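Local coordinates for protein nuclease NucT (Helicobacter pylori, PDB 6EHI) that is a nuclease of the phospholipase D superfamily, built around a PLD-like domain and present here as two copies of the chain, at residues K108-I111 with V117-G120. The protein carries 1 engineered substitution. Residues are numbered along the deposited sequence; the frame is centred on the assembly and turned at random.
Sequences KVAI and VFLG
The Phe118 ring meets Ala110 at its edge: the carbonyl oxygen of Ala110 lies near the ring plane, and Ala110 CB comes to 4.2 Å from Phe118 CD1. A chi1 of -64° puts CG beside the Phe118 backbone N and turns the CD1 edge to Ala110 O, 3.9 Å from CD1. Beneath the ring the two residues form an antiparallel hydrogen-bonded pair. Phe118 N reaches Ala110 O at 2.8 Å, nearly straight and in the carbonyl plane, whereas Ala110 N approaches Phe118 O at 3.0 Å, tilted 20° out of the Phe118 carbonyl plane. On the other face Val117 CG2 touches both Val109 CG1 and Ile111 CG1, 4.2 Å from each, and Leu119 meets Leu119 of the second subunit. At the end where Lys108 begins its strand and Gly120 ends the other, a water bridges the two backbones, accepting from Lys108 N and donating to Lys108 O and Gly120 O, each 2.7 Å away. The Lys108 chain passes Gly120 O with CD, while its NZ is hydrogen-bonded to Asn123 OD1 and the backbone O of Asn106. The two segments belong to the beta hairpin of strands 108-112 and 116-120, within the mixed sheet of the PLD-like domain, flanked by strands 33-38 and 134-139. Helix 16-28 packs against Phe118, helix 142-158 against Ile111 and Val117.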
ATOM      1  N   LYS A 108      -1.796  -4.684  -2.969  1.00 13.18           N
ATOM      2  CA  LYS A 108      -1.014  -4.561  -4.212  1.00 13.14           C
ATOM      3  C   LYS A 108       0.258  -5.371  -3.918  1.00 14.38           C
ATOM      4  O   LYS A 108       1.242  -4.811  -3.447  1.00 16.31           O
ATOM      5  CB  LYS A 108      -0.643  -3.086  -4.528  1.00 12.34           C
ATOM      6  CG  LYS A 108      -1.799  -2.089  -4.416  1.00 14.05           C
ATOM      7  CD  LYS A 108      -2.025  -1.396  -3.076  1.00 13.66           C
ATOM      8  CE  LYS A 108      -2.887  -0.131  -3.143  1.00 16.15           C
ATOM      9  NZ  LYS A 108      -4.301  -0.437  -3.436  1.00 14.08           N
ATOM     10  N   VAL A 109       0.199  -6.664  -4.258  1.00 13.78           N
ATOM     11  CA  VAL A 109       1.177  -7.612  -3.776  1.00 14.23           C
ATOM     12  C   VAL A 109       1.586  -8.496  -4.919  1.00 15.06           C
ATOM     13  O   VAL A 109       0.703  -8.990  -5.618  1.00 13.49           O
ATOM     14  CB  VAL A 109       0.537  -8.428  -2.646  1.00 16.55           C
ATOM     15  CG1 VAL A 109       1.392  -9.625  -2.273  1.00 17.36           C
ATOM     16  CG2 VAL A 109       0.294  -7.563  -1.433  1.00 14.66           C
ATOM     17  N   ALA A 110       2.894  -8.709  -5.070  1.00 12.62           N
ATOM     18  CA  ALA A 110       3.369  -9.726  -6.004  1.00 14.36           C
ATOM     19  C   ALA A 110       4.375 -10.672  -5.284  1.00 15.39           C
ATOM     20  O   ALA A 110       5.324 -10.191  -4.634  1.00 17.15           O
ATOM     21  CB  ALA A 110       4.004  -9.150  -7.185  1.00 14.18           C
ATOM     22  N   ILE A 111       4.091 -11.966  -5.308  1.00 13.86           N
ATOM     23  CA  ILE A 111       5.016 -12.968  -4.737  1.00 14.70           C
ATOM     24  C   ILE A 111       5.680 -13.720  -5.895  1.00 14.69           C
ATOM     25  O   ILE A 111       5.003 -14.396  -6.661  1.00 17.48           O
ATOM     26  CB  ILE A 111       4.293 -13.946  -3.870  1.00 15.72           C
ATOM     27  CG1 ILE A 111       3.355 -13.259  -2.816  1.00 17.19           C
ATOM     28  CG2 ILE A 111       5.311 -14.824  -3.133  1.00 17.11           C
ATOM     29  CD1 ILE A 111       2.383 -14.170  -2.160  1.00 18.94           C
ATOM     30  N   VAL A 117       8.908 -10.819  -2.351  1.00 17.92           N
ATOM     31  CA  VAL A 117       7.581 -10.207  -2.264  1.00 19.75           C
ATOM     32  C   VAL A 117       7.699  -8.702  -2.441  1.00 17.50           C
ATOM     33  O   VAL A 117       8.634  -8.054  -1.970  1.00 17.41           O
ATOM     34  CB  VAL A 117       6.801 -10.601  -1.041  1.00 22.24           C
ATOM     35  CG1 VAL A 117       7.536 -10.223   0.217  1.00 24.55           C
ATOM     36  CG2 VAL A 117       5.418  -9.950  -1.131  1.00 23.45           C
ATOM     37  N   PHE A 118       6.776  -8.172  -3.273  1.00 14.71           N
ATOM     38  CA  PHE A 118       6.588  -6.734  -3.535  1.00 15.58           C
ATOM     39  C   PHE A 118       5.323  -6.315  -2.922  1.00 14.40           C
ATOM     40  O   PHE A 118       4.258  -6.952  -3.054  1.00 13.43           O
ATOM     41  CB  PHE A 118       6.484  -6.416  -5.060  1.00 13.37           C
ATOM     42  CG  PHE A 118       7.734  -6.724  -5.839  1.00 15.14           C
ATOM     43  CD1 PHE A 118       7.981  -7.972  -6.402  1.00 14.70           C
ATOM     44  CD2 PHE A 118       8.643  -5.708  -6.121  1.00 17.18           C
ATOM     45  CE1 PHE A 118       9.089  -8.172  -7.156  1.00 17.22           C
ATOM     46  CE2 PHE A 118       9.807  -5.932  -6.857  1.00 18.24           C
ATOM     47  CZ  PHE A 118      10.027  -7.162  -7.361  1.00 18.32           C
ATOM     48  N   LEU A 119       5.407  -5.320  -2.065  1.00 14.73           N
ATOM     49  CA  LEU A 119       4.194  -4.756  -1.504  1.00 17.09           C
ATOM     50  C   LEU A 119       4.285  -3.250  -1.312  1.00 15.35           C
ATOM     51  O   LEU A 119       5.290  -2.687  -1.560  1.00 15.36           O
ATOM     52  CB  LEU A 119       3.796  -5.479  -0.185  1.00 19.02           C
ATOM     53  CG  LEU A 119       4.765  -5.396   0.995  1.00 21.20           C
ATOM     54  CD1 LEU A 119       4.694  -4.067   1.747  1.00 23.25           C
ATOM     55  CD2 LEU A 119       4.485  -6.458   1.986  1.00 25.76           C
ATOM     56  N   GLY A 120       3.224  -2.570  -0.889  1.00 15.45           N
ATOM     57  CA  GLY A 120       3.278  -1.106  -0.839  1.00 14.74           C
ATOM     58  C   GLY A 120       1.941  -0.498  -1.266  1.00 15.96           C
ATOM     59  O   GLY A 120       0.877  -1.138  -1.133  1.00 15.75           O
TER
HETATM   60  O   HOH W   1       0.332  -3.742  -1.135  1.00 16.46           O